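Long-range contacts in aminotransferase, class III (Deinococcus radiodurans, PDB 3I4J), which probably catalyses pyridoxal-phosphate-dependent transfer of amino groups: residues 165-173 with 204-212; 226-237 with 252-263. The protein carries 1 engineered substitution. One frame throughout, in Å; residues are numbered along the deposited sequence.

In the fold
From the N terminus, the chain first reaches contact 1, where 204-212 comes back to 165-173 and closes a loop holding helix 178-186 and strand 191-196. Contact 2 opens only after this one has closed: 252-263 returns to 226-237 across a connection without helix or strand. The two contacts therefore stand in series, neither nested nor crossed. Helix 213-224 joins them, starting right after contact 1, running back to strand 227-231 and touching both. Contact 2 builds the middle of the seven-stranded mixed sheet, whereas contact 1 lies toward the periphery and ties loops to strands 123-127 and 343-349. Their centres are 18 Å apart, with nearest atoms about 7 Å apart.

Contact 1. Residues 165-173 with 204-212; sequences KPDPARNGA and DAALAPAPG
Gly-172 and Gly-212 bring their CA atoms within 4.5 Å where two helices begin, while most of the rest of 165-173 and 204-212 meets as loop against loop. A CA-H of Gly-172 is directed at Pro-211 O, 3.2 Å from CA, and a side chain on this glycine would run into that oxygen. One water links Gly-172 N to Pro-211 O, and a second links Ala-210 N to Asp-167 O. Leu-207 divides its branches among three residues: CD1 presses on Pro-168 CG at a tight 3.5 Å, the two side chains at about a right angle, while CD2 lies against Lys-165 CG and Pro-166 CG. Beyond it, Pro-166 CB rests on Pro-209 CG at 3.8 Å. Lys-165 bends at chi3 (-63°) and carries NZ to Asp-204 OD2 in a 2.8 Å salt bridge, meeting that oxygen nearly along its C-O axis. The other oxygen of Asp-204 pairs with Arg-347, and the carboxylate is thus gripped by two cations. Around the contact, Pro-166 and Pro-209 lean on Arg-127 of strand 123-127, Leu-207 and Ala-208 touch strand 343-349, and Ala-173 meets Arg-216 of helix 213-224.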
ATOM      1  N   LYS C 165     -27.013   1.751  13.345  1.00 22.91           N
ATOM      2  CA  LYS C 165     -26.008   2.563  14.014  1.00 25.00           C
ATOM      3  C   LYS C 165     -26.167   2.361  15.521  1.00 24.29           C
ATOM      4  O   LYS C 165     -27.282   2.180  16.016  1.00 25.40           O
ATOM      5  CB  LYS C 165     -26.225   4.036  13.655  1.00 27.41           C
ATOM      6  CG  LYS C 165     -25.276   5.007  14.325  1.00 30.15           C
ATOM      7  CD  LYS C 165     -25.576   6.449  13.920  1.00 32.69           C
ATOM      8  CE  LYS C 165     -25.374   6.672  12.429  1.00 34.49           C
ATOM      9  NZ  LYS C 165     -25.453   8.121  12.067  1.00 37.59           N
ATOM     10  N   PRO C 166     -25.053   2.364  16.268  1.00 24.50           N
ATOM     11  CA  PRO C 166     -25.171   2.179  17.716  1.00 25.13           C
ATOM     12  C   PRO C 166     -25.855   3.386  18.362  1.00 25.22           C
ATOM     13  O   PRO C 166     -25.792   4.503  17.838  1.00 23.98           O
ATOM     14  CB  PRO C 166     -23.718   2.011  18.163  1.00 26.28           C
ATOM     15  CG  PRO C 166     -22.955   2.818  17.148  1.00 27.95           C
ATOM     16  CD  PRO C 166     -23.641   2.464  15.855  1.00 24.64           C
ATOM     17  N   ASP C 167     -26.519   3.155  19.487  1.00 23.78           N
ATOM     18  CA  ASP C 167     -27.203   4.231  20.201  1.00 24.17           C
ATOM     19  C   ASP C 167     -26.600   4.333  21.592  1.00 23.99           C
ATOM     20  O   ASP C 167     -26.976   3.592  22.496  1.00 23.76           O
ATOM     21  CB  ASP C 167     -28.700   3.947  20.317  1.00 24.62           C
ATOM     22  CG  ASP C 167     -29.465   5.120  20.898  1.00 26.86           C
ATOM     23  OD1 ASP C 167     -28.811   6.053  21.407  1.00 27.31           O
ATOM     24  OD2 ASP C 167     -30.714   5.107  20.855  1.00 27.32           O
ATOM     25  N   PRO C 168     -25.650   5.261  21.777  1.00 24.40           N
ATOM     26  CA  PRO C 168     -24.956   5.501  23.044  1.00 25.60           C
ATOM     27  C   PRO C 168     -25.881   5.830  24.220  1.00 26.99           C
ATOM     28  O   PRO C 168     -25.490   5.694  25.378  1.00 26.52           O
ATOM     29  CB  PRO C 168     -24.025   6.665  22.710  1.00 24.38           C
ATOM     30  CG  PRO C 168     -23.783   6.500  21.241  1.00 27.23           C
ATOM     31  CD  PRO C 168     -25.150   6.170  20.731  1.00 23.52           C
ATOM     32  N   ALA C 169     -27.102   6.257  23.918  1.00 27.87           N
ATOM     33  CA  ALA C 169     -28.062   6.617  24.960  1.00 28.81           C
ATOM     34  C   ALA C 169     -28.884   5.426  25.446  1.00 29.15           C
ATOM     35  O   ALA C 169     -29.639   5.529  26.414  1.00 29.30           O
ATOM     36  CB  ALA C 169     -28.989   7.724  24.448  1.00 29.24           C
ATOM     37  N   ARG C 170     -28.732   4.293  24.773  1.00 27.25           N
ATOM     38  CA  ARG C 170     -29.459   3.087  25.137  1.00 29.21           C
ATOM     39  C   ARG C 170     -28.531   2.148  25.903  1.00 28.95           C
ATOM     40  O   ARG C 170     -27.310   2.240  25.784  1.00 30.01           O
ATOM     41  CB  ARG C 170     -29.965   2.401  23.864  1.00 31.23           C
ATOM     42  CG  ARG C 170     -30.838   1.173  24.063  1.00 33.06           C
ATOM     43  CD  ARG C 170     -31.286   0.642  22.704  1.00 33.90           C
ATOM     44  NE  ARG C 170     -32.212  -0.483  22.802  1.00 36.04           N
ATOM     45  CZ  ARG C 170     -32.689  -1.146  21.754  1.00 36.76           C
ATOM     46  NH1 ARG C 170     -32.323  -0.799  20.525  1.00 38.43           N
ATOM     47  NH2 ARG C 170     -33.536  -2.151  21.929  1.00 37.89           N
ATOM     48  N   ASN C 171     -29.111   1.259  26.703  1.00 27.52           N
ATOM     49  CA  ASN C 171     -28.327   0.284  27.450  1.00 28.31           C
ATOM     50  C   ASN C 171     -27.503  -0.499  26.420  1.00 25.95           C
ATOM     51  O   ASN C 171     -28.055  -1.050  25.473  1.00 25.31           O
ATOM     52  CB  ASN C 171     -29.268  -0.652  28.217  1.00 30.98           C
ATOM     53  CG  ASN C 171     -28.545  -1.822  28.853  1.00 33.26           C
ATOM     54  OD1 ASN C 171     -28.221  -2.807  28.188  1.00 34.62           O
ATOM     55  ND2 ASN C 171     -28.283  -1.716  30.149  1.00 37.14           N
ATOM     56  N   GLY C 172     -26.187  -0.525  26.606  1.00 25.32           N
ATOM     57  CA  GLY C 172     -25.298  -1.212  25.676  1.00 24.33           C
ATOM     58  C   GLY C 172     -25.646  -2.630  25.258  1.00 23.67           C
ATOM     59  O   GLY C 172     -25.657  -2.954  24.065  1.00 20.20           O
ATOM     60  N   ALA C 173     -25.920  -3.493  26.229  1.00 22.85           N
ATOM     61  CA  ALA C 173     -26.258  -4.876  25.920  1.00 23.98           C
ATOM     62  C   ALA C 173     -27.551  -4.945  25.113  1.00 23.38           C
ATOM     63  O   ALA C 173     -27.659  -5.698  24.149  1.00 23.11           O
ATOM     64  CB  ALA C 173     -26.395  -5.679  27.209  1.00 24.89           C
ATOM     65  N   ASP C 204     -18.830   8.937  11.362  1.00 34.50           N
ATOM     66  CA  ASP C 204     -19.641   9.518  12.424  1.00 33.16           C
ATOM     67  C   ASP C 204     -18.655   9.802  13.546  1.00 31.47           C
ATOM     68  O   ASP C 204     -18.525   9.022  14.488  1.00 27.70           O
ATOM     69  CB  ASP C 204     -20.704   8.529  12.903  1.00 35.89           C
ATOM     70  CG  ASP C 204     -21.914   9.220  13.503  1.00 37.87           C
ATOM     71  OD1 ASP C 204     -21.739  10.218  14.232  1.00 39.35           O
ATOM     72  OD2 ASP C 204     -23.045   8.758  13.250  1.00 39.30           O
ATOM     73  N   ALA C 205     -17.961  10.927  13.410  1.00 29.47           N
ATOM     74  CA  ALA C 205     -16.923  11.368  14.336  1.00 28.21           C
ATOM     75  C   ALA C 205     -16.965  10.897  15.786  1.00 26.67           C
ATOM     76  O   ALA C 205     -17.701  11.435  16.612  1.00 25.85           O
ATOM     77  CB  ALA C 205     -16.822  12.896  14.299  1.00 28.63           C
ATOM     78  N   ALA C 206     -16.143   9.894  16.081  1.00 24.43           N
ATOM     79  CA  ALA C 206     -15.996   9.358  17.427  1.00 21.65           C
ATOM     80  C   ALA C 206     -17.227   8.763  18.096  1.00 22.95           C
ATOM     81  O   ALA C 206     -17.298   8.716  19.326  1.00 21.94           O
ATOM     82  CB  ALA C 206     -15.390  10.427  18.333  1.00 21.77           C
ATOM     83  N   LEU C 207     -18.189   8.308  17.304  1.00 22.25           N
ATOM     84  CA  LEU C 207     -19.383   7.692  17.880  1.00 24.06           C
ATOM     85  C   LEU C 207     -18.950   6.411  18.586  1.00 23.48           C
ATOM     86  O   LEU C 207     -18.270   5.570  17.999  1.00 22.96           O
ATOM     87  CB  LEU C 207     -20.397   7.354  16.787  1.00 24.54           C
ATOM     88  CG  LEU C 207     -21.650   6.640  17.307  1.00 27.88           C
ATOM     89  CD1 LEU C 207     -22.402   7.580  18.241  1.00 28.45           C
ATOM     90  CD2 LEU C 207     -22.538   6.220  16.143  1.00 29.30           C
ATOM     91  N   ALA C 208     -19.346   6.265  19.847  1.00 23.21           N
ATOM     92  CA  ALA C 208     -18.989   5.086  20.620  1.00 22.04           C
ATOM     93  C   ALA C 208     -20.212   4.504  21.313  1.00 21.71           C
ATOM     94  O   ALA C 208     -21.028   5.240  21.869  1.00 21.83           O
ATOM     95  CB  ALA C 208     -17.929   5.435  21.657  1.00 23.54           C
ATOM     96  N   PRO C 209     -20.363   3.174  21.269  1.00 20.93           N
ATOM     97  CA  PRO C 209     -21.493   2.488  21.901  1.00 20.58           C
ATOM     98  C   PRO C 209     -21.400   2.630  23.419  1.00 22.12           C
ATOM     99  O   PRO C 209     -20.349   2.989  23.957  1.00 20.35           O
ATOM    100  CB  PRO C 209     -21.313   1.039  21.448  1.00 21.98           C
ATOM    101  CG  PRO C 209     -20.600   1.187  20.124  1.00 24.20           C
ATOM    102  CD  PRO C 209     -19.578   2.236  20.449  1.00 20.11           C
ATOM    103  N   ALA C 210     -22.503   2.350  24.102  1.00 21.25           N
ATOM    104  CA  ALA C 210     -22.546   2.444  25.554  1.00 22.12           C
ATOM    105  C   ALA C 210     -21.879   1.230  26.185  1.00 21.68           C
ATOM    106  O   ALA C 210     -21.639   0.215  25.518  1.00 20.43           O
ATOM    107  CB  ALA C 210     -23.995   2.536  26.021  1.00 22.21           C
ATOM    108  N   PRO C 211     -21.555   1.318  27.483  1.00 21.45           N
ATOM    109  CA  PRO C 211     -20.924   0.182  28.148  1.00 22.22           C
ATOM    110  C   PRO C 211     -21.813  -1.046  27.970  1.00 22.03           C
ATOM    111  O   PRO C 211     -23.040  -0.918  27.866  1.00 22.13           O
ATOM    112  CB  PRO C 211     -20.841   0.642  29.602  1.00 22.61           C
ATOM    113  CG  PRO C 211     -20.626   2.123  29.460  1.00 23.52           C
ATOM    114  CD  PRO C 211     -21.632   2.484  28.384  1.00 22.30           C
ATOM    115  N   GLY C 212     -21.192  -2.223  27.914  1.00 20.82           N
ATOM    116  CA  GLY C 212     -21.934  -3.462  27.753  1.00 20.62           C
ATOM    117  C   GLY C 212     -22.187  -3.901  26.322  1.00 21.99           C
ATOM    118  O   GLY C 212     -22.524  -5.062  26.074  1.00 22.23           O
TER
HETATM  119  O   HOH W   1     -24.925   1.520  22.856  1.00 23.18           O
HETATM  120  O   HOH W   2     -25.063   0.606  29.011  1.00 25.89           O

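Contact 2. Residues 226-237 with 252-263; sequences IIFIADEVMSGM and VTPDIAVLGKGL
Ile-229 and Ile-256 stand side by side and point the same way from neighbouring parallel strands, 227-231 and 256-259, whose axes approach to 4.7 Å at an angle of 20°. On the same face, the CG2 methyl of Ile-229 meets Val-258 CG2 at 3.7 Å; helix 98-115 packs over Ile-256 and Val-258. On the face of Ala-230, Pro-254 CB touches the Ala-230 methyl at 3.8 Å and also lies 4.2 Å above the plane of the Phe-228 ring, offset toward its rim, while Val-252 CG1 approaches the ring edge. The Asp-255 side chain swings back beside its own backbone N (chi1 -63°), and OD2 takes the N-H of Phe-228 at 2.8 Å on its anti lone pair, nearly straight at 171°. The same oxygen forms a salt bridge with Arg-218, and Phe-228 O accepts from both Asp-255 N and Ile-256 N. With an alanine in place of Asp-255, Phe-228 N is likely to lose its side-chain acceptor and Arg-218 this anionic mate. Beyond strand 227-231, Val-233 CG2 rests on Val-258 CG1, and Met-237, its chain bent twice, brings CE onto Leu-259 CD2 at a tight 3.3 Å. Asp-231 OD1 accepts from Val-233 N in an Asx turn. Lys-261 lies alongside Met-234, NZ hydrogen-bonded to Ala-38 O, with a sulfate about 5 Å from its side chain; the backbone O of Lys-261 accepts a hydrogen bond from Tyr-296 OH of the second subunit. Apolar sheet faces are thus bracketed by polar groups, Asp-255 and Arg-218 where the strands start, Asp-231 and Lys-261 at their C-terminal ends, the latter consistent with the cofactor pocket of this fold opening there.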
ATOM      1  N   ILE C 226     -19.801 -16.992  14.378  1.00 21.17           N
ATOM      2  CA  ILE C 226     -19.262 -16.088  13.359  1.00 19.86           C
ATOM      3  C   ILE C 226     -17.988 -15.395  13.841  1.00 20.63           C
ATOM      4  O   ILE C 226     -17.751 -15.261  15.041  1.00 18.99           O
ATOM      5  CB  ILE C 226     -20.299 -15.015  12.928  1.00 19.80           C
ATOM      6  CG1 ILE C 226     -20.629 -14.082  14.099  1.00 19.39           C
ATOM      7  CG2 ILE C 226     -21.552 -15.712  12.385  1.00 20.17           C
ATOM      8  CD1 ILE C 226     -21.504 -12.887  13.722  1.00 21.56           C
ATOM      9  N   ILE C 227     -17.160 -14.971  12.892  1.00 19.29           N
ATOM     10  CA  ILE C 227     -15.904 -14.300  13.202  1.00 20.14           C
ATOM     11  C   ILE C 227     -16.142 -12.833  13.549  1.00 19.54           C
ATOM     12  O   ILE C 227     -16.783 -12.108  12.790  1.00 20.32           O
ATOM     13  CB  ILE C 227     -14.930 -14.369  11.992  1.00 19.70           C
ATOM     14  CG1 ILE C 227     -14.528 -15.825  11.719  1.00 20.63           C
ATOM     15  CG2 ILE C 227     -13.697 -13.516  12.256  1.00 19.19           C
ATOM     16  CD1 ILE C 227     -13.697 -16.451  12.816  1.00 23.10           C
ATOM     17  N   PHE C 228     -15.632 -12.404  14.699  1.00 18.90           N
ATOM     18  CA  PHE C 228     -15.774 -11.018  15.128  1.00 19.22           C
ATOM     19  C   PHE C 228     -14.498 -10.276  14.724  1.00 18.28           C
ATOM     20  O   PHE C 228     -13.395 -10.573  15.203  1.00 17.68           O
ATOM     21  CB  PHE C 228     -16.003 -10.966  16.646  1.00 17.68           C
ATOM     22  CG  PHE C 228     -16.088  -9.574  17.221  1.00 19.46           C
ATOM     23  CD1 PHE C 228     -16.459  -8.481  16.436  1.00 18.81           C
ATOM     24  CD2 PHE C 228     -15.839  -9.367  18.575  1.00 18.48           C
ATOM     25  CE1 PHE C 228     -16.579  -7.208  16.999  1.00 21.18           C
ATOM     26  CE2 PHE C 228     -15.957  -8.102  19.145  1.00 19.84           C
ATOM     27  CZ  PHE C 228     -16.329  -7.019  18.355  1.00 20.82           C
ATOM     28  N   ILE C 229     -14.652  -9.331  13.800  1.00 18.11           N
ATOM     29  CA  ILE C 229     -13.520  -8.554  13.311  1.00 16.77           C
ATOM     30  C   ILE C 229     -13.598  -7.141  13.867  1.00 15.79           C
ATOM     31  O   ILE C 229     -14.600  -6.461  13.686  1.00 15.75           O
ATOM     32  CB  ILE C 229     -13.528  -8.458  11.763  1.00 18.30           C
ATOM     33  CG1 ILE C 229     -13.543  -9.861  11.146  1.00 20.76           C
ATOM     34  CG2 ILE C 229     -12.300  -7.692  11.285  1.00 20.40           C
ATOM     35  CD1 ILE C 229     -13.792  -9.873   9.638  1.00 21.42           C
ATOM     36  N   ALA C 230     -12.546  -6.709  14.557  1.00 15.69           N
ATOM     37  CA  ALA C 230     -12.508  -5.360  15.099  1.00 16.36           C
ATOM     38  C   ALA C 230     -11.645  -4.508  14.175  1.00 18.10           C
ATOM     39  O   ALA C 230     -10.451  -4.774  14.012  1.00 18.27           O
ATOM     40  CB  ALA C 230     -11.920  -5.357  16.500  1.00 18.00           C
ATOM     41  N   ASP C 231     -12.262  -3.505  13.560  1.00 17.44           N
ATOM     42  CA  ASP C 231     -11.544  -2.604  12.664  1.00 18.26           C
ATOM     43  C   ASP C 231     -10.957  -1.504  13.535  1.00 17.18           C
ATOM     44  O   ASP C 231     -11.644  -0.540  13.894  1.00 18.42           O
ATOM     45  CB  ASP C 231     -12.501  -2.007  11.625  1.00 19.71           C
ATOM     46  CG  ASP C 231     -11.797  -1.068  10.656  1.00 22.17           C
ATOM     47  OD1 ASP C 231     -10.655  -0.669  10.942  1.00 23.20           O
ATOM     48  OD2 ASP C 231     -12.393  -0.716   9.619  1.00 23.56           O
ATOM     49  N   GLU C 232      -9.685  -1.669  13.891  1.00 18.42           N
ATOM     50  CA  GLU C 232      -8.981  -0.714  14.741  1.00 17.38           C
ATOM     51  C   GLU C 232      -7.984   0.116  13.941  1.00 19.33           C
ATOM     52  O   GLU C 232      -7.044   0.675  14.507  1.00 17.82           O
ATOM     53  CB  GLU C 232      -8.242  -1.456  15.857  1.00 20.08           C
ATOM     54  CG  GLU C 232      -9.157  -2.253  16.783  1.00 20.46           C
ATOM     55  CD  GLU C 232      -9.358  -1.601  18.142  1.00 20.13           C
ATOM     56  OE1 GLU C 232      -8.933  -0.440  18.334  1.00 21.09           O
ATOM     57  OE2 GLU C 232      -9.953  -2.256  19.027  1.00 20.63           O
ATOM     58  N   VAL C 233      -8.191   0.208  12.630  1.00 18.45           N
ATOM     59  CA  VAL C 233      -7.261   0.969  11.800  1.00 21.98           C
ATOM     60  C   VAL C 233      -7.077   2.391  12.323  1.00 22.34           C
ATOM     61  O   VAL C 233      -5.978   2.939  12.271  1.00 24.97           O
ATOM     62  CB  VAL C 233      -7.721   1.003  10.322  1.00 22.13           C
ATOM     63  CG1 VAL C 233      -6.808   1.907   9.508  1.00 24.34           C
ATOM     64  CG2 VAL C 233      -7.691  -0.409   9.744  1.00 22.57           C
ATOM     65  N   MET C 234      -8.142   2.988  12.842  1.00 21.95           N
ATOM     66  CA  MET C 234      -8.039   4.344  13.365  1.00 23.38           C
ATOM     67  C   MET C 234      -8.047   4.419  14.888  1.00 23.72           C
ATOM     68  O   MET C 234      -7.376   5.268  15.474  1.00 25.32           O
ATOM     69  CB  MET C 234      -9.178   5.205  12.825  1.00 25.16           C
ATOM     70  CG  MET C 234      -9.090   6.653  13.254  1.00 29.20           C
ATOM     71  SD  MET C 234     -10.418   7.652  12.554  1.00 34.97           S
ATOM     72  CE  MET C 234     -10.189   7.265  10.777  1.00 28.57           C
ATOM     73  N   SER C 235      -8.793   3.518  15.520  1.00 22.53           N
ATOM     74  CA  SER C 235      -8.937   3.507  16.974  1.00 22.83           C
ATOM     75  C   SER C 235      -7.879   2.750  17.762  1.00 23.78           C
ATOM     76  O   SER C 235      -7.841   2.845  18.994  1.00 24.14           O
ATOM     77  CB  SER C 235     -10.300   2.925  17.345  1.00 22.64           C
ATOM     78  OG  SER C 235     -10.366   1.554  16.975  1.00 21.92           O
ATOM     79  N   GLY C 236      -7.032   1.997  17.068  1.00 23.45           N
ATOM     80  CA  GLY C 236      -6.025   1.212  17.758  1.00 23.02           C
ATOM     81  C   GLY C 236      -4.719   1.888  18.134  1.00 22.50           C
ATOM     82  O   GLY C 236      -4.517   3.083  17.913  1.00 22.46           O
ATOM     83  N   MET C 237      -3.840   1.088  18.731  1.00 21.16           N
ATOM     84  CA  MET C 237      -2.511   1.500  19.164  1.00 22.11           C
ATOM     85  C   MET C 237      -2.438   2.683  20.132  1.00 22.99           C
ATOM     86  O   MET C 237      -1.592   3.568  19.984  1.00 23.73           O
ATOM     87  CB  MET C 237      -1.620   1.752  17.937  1.00 23.93           C
ATOM     88  CG  MET C 237      -1.481   0.526  17.006  1.00 25.65           C
ATOM     89  SD  MET C 237      -1.053  -1.062  17.821  1.00 18.50           S
ATOM     90  CE  MET C 237      -2.648  -1.803  17.912  1.00 32.07           C
ATOM     91  N   VAL C 252     -12.754  -7.129  26.232  1.00 23.93           N
ATOM     92  CA  VAL C 252     -13.206  -7.986  25.136  1.00 23.23           C
ATOM     93  C   VAL C 252     -12.154  -8.050  24.034  1.00 22.81           C
ATOM     94  O   VAL C 252     -11.490  -7.057  23.736  1.00 21.84           O
ATOM     95  CB  VAL C 252     -14.541  -7.473  24.530  1.00 24.72           C
ATOM     96  CG1 VAL C 252     -14.818  -8.160  23.194  1.00 23.79           C
ATOM     97  CG2 VAL C 252     -15.694  -7.758  25.497  1.00 25.63           C
ATOM     98  N   THR C 253     -12.000  -9.233  23.450  1.00 22.79           N
ATOM     99  CA  THR C 253     -11.043  -9.440  22.371  1.00 23.37           C
ATOM    100  C   THR C 253     -11.779 -10.001  21.163  1.00 22.21           C
ATOM    101  O   THR C 253     -12.730 -10.772  21.303  1.00 21.49           O
ATOM    102  CB  THR C 253      -9.921 -10.423  22.786  1.00 24.54           C
ATOM    103  OG1 THR C 253     -10.498 -11.667  23.210  1.00 24.28           O
ATOM    104  CG2 THR C 253      -9.086  -9.827  23.913  1.00 24.64           C
ATOM    105  N   PRO C 254     -11.357  -9.607  19.953  1.00 20.70           N
ATOM    106  CA  PRO C 254     -11.987 -10.081  18.723  1.00 18.60           C
ATOM    107  C   PRO C 254     -11.286 -11.341  18.229  1.00 19.50           C
ATOM    108  O   PRO C 254     -10.329 -11.808  18.851  1.00 19.89           O
ATOM    109  CB  PRO C 254     -11.779  -8.910  17.775  1.00 19.73           C
ATOM    110  CG  PRO C 254     -10.379  -8.476  18.131  1.00 18.16           C
ATOM    111  CD  PRO C 254     -10.332  -8.585  19.660  1.00 21.71           C
ATOM    112  N   ASP C 255     -11.774 -11.890  17.121  1.00 18.26           N
ATOM    113  CA  ASP C 255     -11.159 -13.063  16.518  1.00 19.05           C
ATOM    114  C   ASP C 255     -10.090 -12.555  15.545  1.00 19.80           C
ATOM    115  O   ASP C 255      -9.088 -13.218  15.303  1.00 20.47           O
ATOM    116  CB  ASP C 255     -12.213 -13.897  15.795  1.00 20.47           C
ATOM    117  CG  ASP C 255     -13.264 -14.439  16.745  1.00 23.72           C
ATOM    118  OD1 ASP C 255     -12.870 -15.055  17.761  1.00 24.43           O
ATOM    119  OD2 ASP C 255     -14.472 -14.250  16.486  1.00 23.47           O
ATOM    120  N   ILE C 256     -10.318 -11.360  15.006  1.00 19.17           N
ATOM    121  CA  ILE C 256      -9.368 -10.711  14.098  1.00 18.25           C
ATOM    122  C   ILE C 256      -9.361  -9.213  14.402  1.00 16.47           C
ATOM    123  O   ILE C 256     -10.418  -8.590  14.449  1.00 18.92           O
ATOM    124  CB  ILE C 256      -9.762 -10.868  12.613  1.00 19.34           C
ATOM    125  CG1 ILE C 256      -9.719 -12.337  12.196  1.00 17.46           C
ATOM    126  CG2 ILE C 256      -8.798 -10.059  11.741  1.00 19.38           C
ATOM    127  CD1 ILE C 256     -10.268 -12.588  10.789  1.00 18.94           C
ATOM    128  N   ALA C 257      -8.176  -8.649  14.632  1.00 17.09           N
ATOM    129  CA  ALA C 257      -8.046  -7.220  14.893  1.00 18.46           C
ATOM    130  C   ALA C 257      -7.302  -6.611  13.707  1.00 17.11           C
ATOM    131  O   ALA C 257      -6.208  -7.062  13.363  1.00 18.25           O
ATOM    132  CB  ALA C 257      -7.268  -6.976  16.182  1.00 18.83           C
ATOM    133  N   VAL C 258      -7.905  -5.608  13.076  1.00 17.18           N
ATOM    134  CA  VAL C 258      -7.294  -4.946  11.923  1.00 17.54           C
ATOM    135  C   VAL C 258      -6.594  -3.666  12.360  1.00 18.45           C
ATOM    136  O   VAL C 258      -7.200  -2.807  13.003  1.00 17.27           O
ATOM    137  CB  VAL C 258      -8.354  -4.602  10.859  1.00 18.69           C
ATOM    138  CG1 VAL C 258      -7.668  -4.122   9.571  1.00 19.58           C
ATOM    139  CG2 VAL C 258      -9.218  -5.819  10.582  1.00 18.63           C
ATOM    140  N   LEU C 259      -5.320  -3.538  11.987  1.00 19.85           N
ATOM    141  CA  LEU C 259      -4.507  -2.387  12.360  1.00 22.64           C
ATOM    142  C   LEU C 259      -3.991  -1.623  11.143  1.00 24.26           C
ATOM    143  O   LEU C 259      -3.874  -2.178  10.054  1.00 23.44           O
ATOM    144  CB  LEU C 259      -3.318  -2.854  13.203  1.00 22.94           C
ATOM    145  CG  LEU C 259      -3.690  -3.751  14.387  1.00 26.97           C
ATOM    146  CD1 LEU C 259      -2.432  -4.345  15.021  1.00 28.34           C
ATOM    147  CD2 LEU C 259      -4.481  -2.934  15.390  1.00 26.77           C
ATOM    148  N   GLY C 260      -3.684  -0.345  11.345  1.00 26.70           N
ATOM    149  CA  GLY C 260      -3.180   0.480  10.260  1.00 31.08           C
ATOM    150  C   GLY C 260      -2.840   1.881  10.732  1.00 33.03           C
ATOM    151  O   GLY C 260      -2.798   2.136  11.935  1.00 35.99           O
ATOM    152  N   LYS C 261      -2.601   2.788   9.788  1.00 35.48           N
ATOM    153  CA  LYS C 261      -2.273   4.181  10.098  1.00 35.29           C
ATOM    154  C   LYS C 261      -1.293   4.392  11.246  1.00 36.23           C
ATOM    155  O   LYS C 261      -0.100   4.616  11.029  1.00 37.28           O
ATOM    156  CB  LYS C 261      -3.552   4.979  10.391  1.00 34.46           C
ATOM    157  CG  LYS C 261      -4.426   5.216   9.178  1.00 34.82           C
ATOM    158  CD  LYS C 261      -5.514   6.238   9.472  1.00 34.73           C
ATOM    159  CE  LYS C 261      -6.329   6.533   8.224  1.00 36.98           C
ATOM    160  NZ  LYS C 261      -7.269   7.668   8.422  1.00 33.86           N
ATOM    161  N   GLY C 262      -1.800   4.335  12.473  1.00 35.58           N
ATOM    162  CA  GLY C 262      -0.956   4.551  13.631  1.00 35.07           C
ATOM    163  C   GLY C 262       0.046   3.463  13.965  1.00 33.11           C
ATOM    164  O   GLY C 262       0.865   3.645  14.865  1.00 33.91           O
ATOM    165  N   LEU C 263      -0.006   2.340  13.252  1.00 30.73           N
ATOM    166  CA  LEU C 263       0.906   1.234  13.517  1.00 26.70           C
ATOM    167  C   LEU C 263       2.363   1.700  13.437  1.00 25.52           C
ATOM    168  O   LEU C 263       3.151   1.438  14.347  1.00 24.23           O
ATOM    169  CB  LEU C 263       0.645   0.084  12.534  1.00 25.34           C
ATOM    170  CG  LEU C 263       1.075  -1.316  12.978  1.00 25.24           C
ATOM    171  CD1 LEU C 263       0.500  -1.617  14.360  1.00 22.43           C
ATOM    172  CD2 LEU C 263       0.591  -2.356  11.971  1.00 21.77           C
TER
HETATM  173  O   HOH W   3      -4.170   0.599  14.284  1.00 28.89           O
HETATM  174  O   HOH W   4       0.245   4.699  18.078  1.00 32.41           O